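Local coordinates for protein acyl-CoA dehydrogenase (Mycobacterium thermoresistibile, PDB 3PFD) that probably catalyses the FAD-dependent dehydrogenation of saturated acyl-CoA to 2,3-dehydroacyl-CoA, passing the electrons to an acceptor, and holds reduced FAD in this crystal, at residues G107-G110 with L111-R114; Y357-F361 with P362-M366; I382-V385 with V386-R389. All coordinates share one frame; numbering follows the deposited sequence.

Contact 1: G107-G110 with L111-R114; sequences GTMG and LILR
M109 and L113 sit one turn apart on helix 95-114, and their side chains cross at an angle. The methyl end makes the touch: M109 CE lies 4.1 Å from L113 CG and about as far from CD2. M109 gets there by a bend. CG stands anti to the backbone N (chi1 -152°), and the turn at chi2 (47°) swings the sulfur and methyl along the helix toward L113. M109 SD also comes to 4.3 Å from I112 CD1, a looser apolar contact. I112 has a second neighbour on the turn before. Its CD1 reaches back to T108, 3.8 Å from OG1. That hydroxyl is held by hydrogen bonds to N104 O, one turn back, and H68 NE2.

From T108 on, the backbone keeps the i to i+4 pattern. I112 N bonds T108 O at 2.9 Å, and L113 N bonds M109 O at 2.9 Å. The bond from R114 N to G110 O is more bent, with 137° at the hydrogen. A water stands in for the direct bond from L111 N to G107 O, one turn apart: it accepts from L111 N at 2.9 Å and makes a weak bond to G107 O.

This is the C-terminal part of a helix of the acyl-CoA dehydrogenase N-terminal domain. L111 and I112 pack on helix 117-129, and M109 meets H254 and T251. The side chains meet through carbon and sulfur alone, apart from the T108 hydroxyl. Dispersion joins neighbouring turns, while the polar bonding across this part of the helix rests on the backbone and one water.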
ATOM      1  N   GLY C 107     -13.405  17.539 -26.204  1.00 19.32           N
ATOM      2  CA  GLY C 107     -13.639  17.710 -27.662  1.00 19.57           C
ATOM      3  C   GLY C 107     -13.614  19.148 -28.175  1.00 20.49           C
ATOM      4  O   GLY C 107     -13.791  19.393 -29.390  1.00 19.56           O
ATOM      5  N   THR C 108     -13.415  20.107 -27.268  1.00 20.69           N
ATOM      6  CA  THR C 108     -13.378  21.525 -27.683  1.00 22.09           C
ATOM      7  C   THR C 108     -12.122  22.278 -27.282  1.00 22.58           C
ATOM      8  O   THR C 108     -11.882  23.370 -27.791  1.00 23.53           O
ATOM      9  CB  THR C 108     -14.617  22.352 -27.246  1.00 22.25           C
ATOM     10  OG1 THR C 108     -14.812  22.255 -25.825  1.00 22.25           O
ATOM     11  CG2 THR C 108     -15.839  21.912 -27.998  1.00 20.51           C
ATOM     12  N   MET C 109     -11.325  21.696 -26.390  1.00 22.15           N
ATOM     13  CA  MET C 109     -10.221  22.429 -25.770  1.00 22.81           C
ATOM     14  C   MET C 109      -9.098  22.791 -26.764  1.00 22.85           C
ATOM     15  O   MET C 109      -8.593  23.904 -26.730  1.00 22.00           O
ATOM     16  CB  MET C 109      -9.672  21.666 -24.568  1.00 22.40           C
ATOM     17  CG  MET C 109      -9.057  22.553 -23.491  1.00 24.96           C
ATOM     18  SD  MET C 109     -10.103  23.969 -23.052  0.64 31.13           S
ATOM     19  CE  MET C 109      -8.806  25.042 -22.423  1.00 29.95           C
ATOM     20  N   GLY C 110      -8.716  21.840 -27.622  1.00 23.28           N
ATOM     21  CA  GLY C 110      -7.778  22.081 -28.723  1.00 24.55           C
ATOM     22  C   GLY C 110      -8.210  23.266 -29.576  1.00 26.00           C
ATOM     23  O   GLY C 110      -7.404  24.154 -29.905  1.00 26.37           O
ATOM     24  N   LEU C 111      -9.501  23.291 -29.890  1.00 27.12           N
ATOM     25  CA  LEU C 111     -10.083  24.335 -30.724  1.00 28.44           C
ATOM     26  C   LEU C 111     -10.027  25.675 -30.022  1.00 29.48           C
ATOM     27  O   LEU C 111      -9.662  26.682 -30.632  1.00 30.59           O
ATOM     28  CB  LEU C 111     -11.537  23.982 -31.112  1.00 27.84           C
ATOM     29  CG  LEU C 111     -12.337  25.039 -31.889  1.00 28.71           C
ATOM     30  CD1 LEU C 111     -11.749  25.331 -33.266  1.00 26.40           C
ATOM     31  CD2 LEU C 111     -13.777  24.603 -32.016  1.00 29.90           C
ATOM     32  N   ILE C 112     -10.368  25.678 -28.732  1.00 29.51           N
ATOM     33  CA  ILE C 112     -10.355  26.895 -27.931  1.00 30.30           C
ATOM     34  C   ILE C 112      -8.928  27.450 -27.819  1.00 30.83           C
ATOM     35  O   ILE C 112      -8.721  28.657 -27.925  1.00 31.01           O
ATOM     36  CB  ILE C 112     -10.980  26.672 -26.517  1.00 29.99           C
ATOM     37  CG1 ILE C 112     -12.506  26.537 -26.614  1.00 29.63           C
ATOM     38  CG2 ILE C 112     -10.620  27.813 -25.574  1.00 30.49           C
ATOM     39  CD1 ILE C 112     -13.145  25.689 -25.501  1.00 28.73           C
ATOM     40  N   LEU C 113      -7.960  26.559 -27.628  1.00 30.95           N
ATOM     41  CA  LEU C 113      -6.562  26.952 -27.423  1.00 31.82           C
ATOM     42  C   LEU C 113      -5.853  27.460 -28.698  1.00 32.80           C
ATOM     43  O   LEU C 113      -5.047  28.383 -28.631  1.00 33.01           O
ATOM     44  CB  LEU C 113      -5.763  25.796 -26.797  1.00 31.49           C
ATOM     45  CG  LEU C 113      -5.994  25.436 -25.313  1.00 31.09           C
ATOM     46  CD1 LEU C 113      -5.380  24.074 -24.942  1.00 29.43           C
ATOM     47  CD2 LEU C 113      -5.481  26.521 -24.374  1.00 30.38           C
ATOM     48  N   ARG C 114      -6.163  26.857 -29.848  1.00 32.94           N
ATOM     49  CA  ARG C 114      -5.341  27.033 -31.039  1.00 33.49           C
ATOM     50  C   ARG C 114      -6.151  27.333 -32.305  1.00 34.08           C
ATOM     51  O   ARG C 114      -5.564  27.610 -33.349  1.00 34.96           O
ATOM     52  CB  ARG C 114      -4.426  25.806 -31.265  1.00 33.21           C
ATOM     53  CG  ARG C 114      -3.472  25.423 -30.101  1.00 33.46           C
ATOM     54  CD  ARG C 114      -2.260  26.380 -29.897  1.00 37.09           C
ATOM     55  NE  ARG C 114      -1.244  25.752 -29.036  1.00 39.29           N
ATOM     56  CZ  ARG C 114      -1.108  25.941 -27.719  1.00 39.80           C
ATOM     57  NH1 ARG C 114      -1.893  26.781 -27.051  1.00 39.75           N
ATOM     58  NH2 ARG C 114      -0.166  25.288 -27.061  1.00 39.52           N
TER
HETATM   59  O   HOH W   1     -10.948  20.826 -29.778  1.00 21.56           O

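Contact 2: Y357-F361 with P362-M366; sequences YTQDF and PVERM
F361 and E364 carry most of this contact, with P362 between them. The peptide bond between neighbours brings F361 CB to 3.3 Å from P362 CD, and the two side chains cross at an angle. That CD sits at the edge of the phenyl ring, near its plane. Y355 meets the F361 ring edge-to-face. E364 turns back over the loop instead. CG stands anti to the backbone N (chi1 176°) and the chain bends at chi2, which brings the carboxylate beside Q359. E364 OE1 is 3.3 Å from Q359 CG, and the amide and carboxylate planes are 40° apart.

The loop runs through a type I beta turn, T358 to F361, into helix 363-373 of the C-terminal domain. It puts the Y357 side chain about 4 Å from a bound reduced FAD. Two waters tie the turn to this first part of the helix. One donates to E364 OE1 at 2.7 Å and to F361 O at 2.6 Å, and accepts from R365 N. The other accepts from Q359 NE2 at 2.9 Å and donates to E364 OE2 at 2.6 Å. E364 OE2 also forms a salt bridge with R368. Y357 OH bonds R368 O of the second subunit.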
ATOM      1  N   TYR C 357     -21.894  -6.250  -3.089  1.00 12.16           N
ATOM      2  CA  TYR C 357     -21.585  -7.063  -4.252  1.00 12.81           C
ATOM      3  C   TYR C 357     -22.809  -7.236  -5.141  1.00 13.68           C
ATOM      4  O   TYR C 357     -22.736  -7.937  -6.147  1.00 14.71           O
ATOM      5  CB  TYR C 357     -21.038  -8.440  -3.794  1.00 12.58           C
ATOM      6  CG  TYR C 357     -20.186  -9.157  -4.812  1.00 11.03           C
ATOM      7  CD1 TYR C 357     -18.872  -8.751  -5.087  1.00 11.75           C
ATOM      8  CD2 TYR C 357     -20.693 -10.239  -5.503  1.00 12.29           C
ATOM      9  CE1 TYR C 357     -18.100  -9.421  -6.043  1.00 11.15           C
ATOM     10  CE2 TYR C 357     -19.923 -10.931  -6.455  1.00 11.95           C
ATOM     11  CZ  TYR C 357     -18.638 -10.518  -6.714  1.00 12.61           C
ATOM     12  OH  TYR C 357     -17.908 -11.195  -7.660  1.00 13.23           O
ATOM     13  N   THR C 358     -23.922  -6.585  -4.793  1.00 14.27           N
ATOM     14  CA  THR C 358     -25.142  -6.663  -5.613  1.00 15.05           C
ATOM     15  C   THR C 358     -25.467  -5.366  -6.334  1.00 16.28           C
ATOM     16  O   THR C 358     -25.068  -4.282  -5.880  1.00 15.65           O
ATOM     17  CB  THR C 358     -26.398  -7.034  -4.789  1.00 14.08           C
ATOM     18  OG1 THR C 358     -26.769  -5.932  -3.945  1.00 13.77           O
ATOM     19  CG2 THR C 358     -26.143  -8.264  -3.958  1.00 13.77           C
ATOM     20  N   GLN C 359     -26.237  -5.484  -7.423  1.00 17.77           N
ATOM     21  CA  GLN C 359     -26.750  -4.320  -8.154  1.00 19.73           C
ATOM     22  C   GLN C 359     -27.844  -3.562  -7.408  1.00 20.32           C
ATOM     23  O   GLN C 359     -28.284  -2.515  -7.866  1.00 21.24           O
ATOM     24  CB  GLN C 359     -27.229  -4.715  -9.553  1.00 20.04           C
ATOM     25  CG  GLN C 359     -26.129  -4.785 -10.549  1.00 23.27           C
ATOM     26  CD  GLN C 359     -26.502  -5.563 -11.807  1.00 30.86           C
ATOM     27  OE1 GLN C 359     -27.631  -5.462 -12.314  1.00 30.24           O
ATOM     28  NE2 GLN C 359     -25.544  -6.365 -12.313  1.00 30.33           N
ATOM     29  N   ASP C 360     -28.253  -4.066  -6.246  1.00 21.31           N
ATOM     30  CA  ASP C 360     -29.255  -3.395  -5.416  1.00 21.82           C
ATOM     31  C   ASP C 360     -28.719  -2.107  -4.817  1.00 21.06           C
ATOM     32  O   ASP C 360     -29.493  -1.217  -4.476  1.00 21.94           O
ATOM     33  CB  ASP C 360     -29.704  -4.285  -4.278  1.00 22.72           C
ATOM     34  CG  ASP C 360     -30.329  -5.577  -4.745  1.00 27.43           C
ATOM     35  OD1 ASP C 360     -30.071  -6.056  -5.874  1.00 31.38           O
ATOM     36  OD2 ASP C 360     -31.083  -6.138  -3.930  1.00 34.13           O
ATOM     37  N   PHE C 361     -27.401  -2.009  -4.675  1.00 18.99           N
ATOM     38  CA  PHE C 361     -26.783  -0.782  -4.215  1.00 18.03           C
ATOM     39  C   PHE C 361     -25.821  -0.243  -5.294  1.00 16.98           C
ATOM     40  O   PHE C 361     -25.437  -1.000  -6.192  1.00 16.20           O
ATOM     41  CB  PHE C 361     -26.128  -1.001  -2.845  1.00 18.66           C
ATOM     42  CG  PHE C 361     -27.132  -1.166  -1.739  1.00 19.70           C
ATOM     43  CD1 PHE C 361     -27.689  -0.044  -1.130  1.00 22.00           C
ATOM     44  CD2 PHE C 361     -27.577  -2.424  -1.369  1.00 20.35           C
ATOM     45  CE1 PHE C 361     -28.650  -0.181  -0.116  1.00 24.29           C
ATOM     46  CE2 PHE C 361     -28.533  -2.585  -0.363  1.00 23.01           C
ATOM     47  CZ  PHE C 361     -29.073  -1.469   0.262  1.00 24.26           C
ATOM     48  N   PRO C 362     -25.479   1.059  -5.243  1.00 15.99           N
ATOM     49  CA  PRO C 362     -24.672   1.683  -6.313  1.00 15.35           C
ATOM     50  C   PRO C 362     -23.152   1.462  -6.236  1.00 14.20           C
ATOM     51  O   PRO C 362     -22.445   1.759  -7.199  1.00 14.92           O
ATOM     52  CB  PRO C 362     -24.972   3.185  -6.138  1.00 15.04           C
ATOM     53  CG  PRO C 362     -25.253   3.347  -4.681  1.00 16.17           C
ATOM     54  CD  PRO C 362     -25.868   2.043  -4.208  1.00 16.79           C
ATOM     55  N   VAL C 363     -22.643   0.978  -5.109  1.00 14.09           N
ATOM     56  CA  VAL C 363     -21.177   0.951  -4.891  1.00 14.24           C
ATOM     57  C   VAL C 363     -20.425   0.009  -5.854  1.00 14.81           C
ATOM     58  O   VAL C 363     -19.347   0.288  -6.274  1.00 15.62           O
ATOM     59  CB  VAL C 363     -20.794   0.691  -3.402  1.00 14.52           C
ATOM     60  CG1 VAL C 363     -21.207   1.867  -2.536  1.00 13.81           C
ATOM     61  CG2 VAL C 363     -21.393  -0.641  -2.853  1.00 12.28           C
ATOM     62  N   GLU C 364     -21.047  -1.104  -6.184  1.00 14.83           N
ATOM     63  CA  GLU C 364     -20.610  -2.049  -7.205  1.00 15.39           C
ATOM     64  C   GLU C 364     -20.386  -1.311  -8.579  1.00 14.64           C
ATOM     65  O   GLU C 364     -19.337  -1.437  -9.229  1.00 13.40           O
ATOM     66  CB  GLU C 364     -21.782  -3.047  -7.223  1.00 17.03           C
ATOM     67  CG  GLU C 364     -21.875  -4.133  -8.122  1.00 17.79           C
ATOM     68  CD  GLU C 364     -22.259  -3.752  -9.500  1.00 15.44           C
ATOM     69  OE1 GLU C 364     -23.331  -3.125  -9.763  1.00 20.01           O
ATOM     70  OE2 GLU C 364     -21.470  -4.167 -10.334  1.00 13.65           O
ATOM     71  N   ARG C 365     -21.367  -0.524  -9.011  1.00 14.77           N
ATOM     72  CA  ARG C 365     -21.191   0.281 -10.233  1.00 14.99           C
ATOM     73  C   ARG C 365     -20.062   1.311 -10.099  1.00 14.30           C
ATOM     74  O   ARG C 365     -19.221   1.478 -11.000  1.00 14.22           O
ATOM     75  CB  ARG C 365     -22.501   0.975 -10.616  1.00 15.23           C
ATOM     76  CG  ARG C 365     -22.363   1.881 -11.818  1.00 15.25           C
ATOM     77  CD  ARG C 365     -23.591   2.778 -11.968  1.00 18.15           C
ATOM     78  NE  ARG C 365     -23.659   3.911 -11.036  1.00 18.04           N
ATOM     79  CZ  ARG C 365     -24.623   4.090 -10.124  1.00 19.18           C
ATOM     80  NH1 ARG C 365     -25.577   3.175  -9.936  1.00 18.11           N
ATOM     81  NH2 ARG C 365     -24.616   5.176  -9.358  1.00 17.42           N
ATOM     82  N   MET C 366     -20.041   1.989  -8.964  1.00 13.77           N
ATOM     83  CA  MET C 366     -18.981   2.941  -8.666  1.00 13.19           C
ATOM     84  C   MET C 366     -17.553   2.363  -8.786  1.00 12.62           C
ATOM     85  O   MET C 366     -16.633   3.026  -9.284  1.00 11.65           O
ATOM     86  CB  MET C 366     -19.207   3.543  -7.291  1.00 13.54           C
ATOM     87  CG  MET C 366     -20.433   4.503  -7.238  1.00 13.16           C
ATOM     88  SD  MET C 366     -20.835   4.852  -5.519  0.98 18.42           S
ATOM     89  CE  MET C 366     -22.286   5.867  -5.690  1.00 16.92           C
TER
HETATM   90  O   HOH W   2     -22.768  -5.659 -12.015  1.00 22.07           O
HETATM   91  O   HOH W   3     -24.487  -0.977  -8.572  1.00 12.15           O

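Contact 3: I382-V385 with V386-R389; sequences IQRV and VMSR
The R389 guanidinium has V385 over one face. V385 CG1 stands 3.4 Å above the plane, offset toward the rim, and its nearest guanidinium atom is R389 NE at 3.4 Å. The two side chains lie side by side and point the same way. R389 CG lies 3.2 Å from V385 O. V385 CG1 is anti to the backbone N (chi1 172°), which turns that methyl toward R389.

M387 and R384 also run alongside each other. The M387 chain bends at chi3 (-100°), and its CE comes to 4.1 Å from R384 CG and equally near Q383 CB. The R384 guanidinium leads outward, to a salt bridge with D300 of the third subunit and another with D339 of the same chain. M387 packs on F328 and C335 of helix 326-352.

S388 adds a side-chain bond to the backbone pattern. Its OG donates to R384 O at 2.7 Å, in the carbonyl plane and on a lone pair. S388 N bonds the same oxygen at 2.9 Å from above that plane, so R384 O accepts twice. Around it, R389 N bonds V385 O at 3.0 Å and M387 N bonds Q383 O at 2.9 Å.

This is helix 380-391 of the C-terminal domain, where I382 touches the bound flavin dinucleotide and R384 faces another subunit. The serine hydroxyl gives its proton to its own helix, while the R384 charge is probably balanced by two carboxylates, one across the subunit interface. V385 and the R389 guanidinium meet by van der Waals contact, methyl over face, without a polar bond between them.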
ATOM      1  N   ILE C 382       1.677   6.230 -18.019  1.00 12.19           N
ATOM      2  CA  ILE C 382       2.021   7.407 -18.828  1.00 13.37           C
ATOM      3  C   ILE C 382       2.034   8.677 -17.936  1.00 13.07           C
ATOM      4  O   ILE C 382       2.897   9.521 -18.101  1.00 13.66           O
ATOM      5  CB  ILE C 382       1.043   7.539 -20.017  1.00 13.84           C
ATOM      6  CG1 ILE C 382       1.306   6.429 -21.069  1.00 16.45           C
ATOM      7  CG2 ILE C 382       1.114   8.953 -20.703  1.00 15.33           C
ATOM      8  CD1 ILE C 382       2.805   6.277 -21.542  1.00 13.34           C
ATOM      9  N   GLN C 383       1.097   8.788 -16.984  1.00 12.40           N
ATOM     10  CA  GLN C 383       1.113   9.939 -16.058  1.00 12.64           C
ATOM     11  C   GLN C 383       2.446  10.016 -15.298  1.00 12.70           C
ATOM     12  O   GLN C 383       3.031  11.115 -15.131  1.00 11.98           O
ATOM     13  CB  GLN C 383      -0.082   9.922 -15.092  1.00 12.28           C
ATOM     14  CG  GLN C 383      -1.493   9.893 -15.761  1.00 12.64           C
ATOM     15  CD  GLN C 383      -1.741  11.053 -16.746  1.00 14.51           C
ATOM     16  OE1 GLN C 383      -1.081  12.077 -16.682  1.00 16.52           O
ATOM     17  NE2 GLN C 383      -2.719  10.893 -17.638  1.00 15.84           N
ATOM     18  N   ARG C 384       2.924   8.839 -14.864  1.00 13.12           N
ATOM     19  CA  ARG C 384       4.213   8.700 -14.162  1.00 13.21           C
ATOM     20  C   ARG C 384       5.425   8.988 -15.047  1.00 13.18           C
ATOM     21  O   ARG C 384       6.474   9.476 -14.559  1.00 13.20           O
ATOM     22  CB  ARG C 384       4.338   7.317 -13.490  1.00 13.12           C
ATOM     23  CG  ARG C 384       3.419   7.159 -12.246  1.00 12.95           C
ATOM     24  CD  ARG C 384       3.481   5.761 -11.589  1.00 10.47           C
ATOM     25  NE  ARG C 384       2.631   5.731 -10.390  1.00 10.87           N
ATOM     26  CZ  ARG C 384       1.354   5.352 -10.353  1.00 12.52           C
ATOM     27  NH1 ARG C 384       0.732   4.944 -11.461  1.00 11.99           N
ATOM     28  NH2 ARG C 384       0.701   5.365  -9.197  1.00 12.85           N
ATOM     29  N   VAL C 385       5.301   8.667 -16.333  1.00 13.45           N
ATOM     30  CA  VAL C 385       6.326   9.062 -17.305  1.00 13.56           C
ATOM     31  C   VAL C 385       6.396  10.596 -17.383  1.00 13.23           C
ATOM     32  O   VAL C 385       7.478  11.168 -17.248  1.00 13.82           O
ATOM     33  CB  VAL C 385       6.082   8.464 -18.724  1.00 13.45           C
ATOM     34  CG1 VAL C 385       7.059   9.061 -19.718  1.00 13.14           C
ATOM     35  CG2 VAL C 385       6.218   6.936 -18.711  1.00 12.20           C
ATOM     36  N   VAL C 386       5.249  11.245 -17.540  1.00 13.40           N
ATOM     37  CA  VAL C 386       5.175  12.735 -17.626  1.00 13.35           C
ATOM     38  C   VAL C 386       5.717  13.400 -16.346  1.00 13.29           C
ATOM     39  O   VAL C 386       6.536  14.343 -16.396  1.00 12.74           O
ATOM     40  CB  VAL C 386       3.718  13.235 -17.904  1.00 14.12           C
ATOM     41  CG1 VAL C 386       3.594  14.784 -17.718  1.00 12.81           C
ATOM     42  CG2 VAL C 386       3.190  12.798 -19.313  1.00 13.85           C
ATOM     43  N   MET C 387       5.264  12.913 -15.200  1.00 12.93           N
ATOM     44  CA  MET C 387       5.737  13.432 -13.894  1.00 12.95           C
ATOM     45  C   MET C 387       7.244  13.233 -13.713  1.00 13.30           C
ATOM     46  O   MET C 387       7.933  14.128 -13.218  1.00 13.16           O
ATOM     47  CB  MET C 387       5.004  12.758 -12.711  1.00 12.56           C
ATOM     48  CG  MET C 387       3.549  13.167 -12.516  1.00 12.36           C
ATOM     49  SD  MET C 387       2.866  12.381 -11.029  1.00 14.35           S
ATOM     50  CE  MET C 387       1.941  10.994 -11.689  1.00 12.45           C
ATOM     51  N   SER C 388       7.771  12.057 -14.058  1.00 13.47           N
ATOM     52  CA  SER C 388       9.203  11.830 -13.739  1.00 13.86           C
ATOM     53  C   SER C 388      10.112  12.622 -14.667  1.00 13.80           C
ATOM     54  O   SER C 388      11.154  13.110 -14.236  1.00 12.61           O
ATOM     55  CB  SER C 388       9.592  10.363 -13.714  1.00 13.26           C
ATOM     56  OG  SER C 388       9.175   9.703 -14.878  1.00 15.49           O
ATOM     57  N   ARG C 389       9.685  12.761 -15.929  1.00 14.25           N
ATOM     58  CA  ARG C 389      10.371  13.614 -16.906  1.00 15.54           C
ATOM     59  C   ARG C 389      10.457  15.053 -16.417  1.00 15.51           C
ATOM     60  O   ARG C 389      11.495  15.684 -16.569  1.00 15.50           O
ATOM     61  CB  ARG C 389       9.700  13.572 -18.282  1.00 15.63           C
ATOM     62  CG  ARG C 389       9.925  12.239 -18.998  1.00 16.68           C
ATOM     63  CD  ARG C 389       9.322  12.255 -20.423  1.00 20.84           C
ATOM     64  NE  ARG C 389       9.563  10.975 -21.091  1.00 22.41           N
ATOM     65  CZ  ARG C 389       9.065  10.619 -22.278  1.00 24.56           C
ATOM     66  NH1 ARG C 389       8.299  11.448 -22.954  1.00 21.20           N
ATOM     67  NH2 ARG C 389       9.328   9.404 -22.783  1.00 26.68           N
TER

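How the contacts relate
The three contacts follow one another along the chain and do not touch. Contact 1 belongs to the N-terminal domain; contacts 2 and 3 share the C-terminal domain, on the successive helices 363-373 and 380-391. Contacts 1 and 2 lie on opposite sides of the chain's centre, with centres about 36 Å apart. Contact 3 is about 23 Å from contact 1 and 33 Å from contact 2, centre to centre. Their distances from a bound flavin dinucleotide differ. In contact 2 and in contact 3 a side chain, Y357 or I382, lies close to one, whereas M109 of contact 1 stays well away. Contacts 2 and 3 also meet other subunits, the second and third respectively.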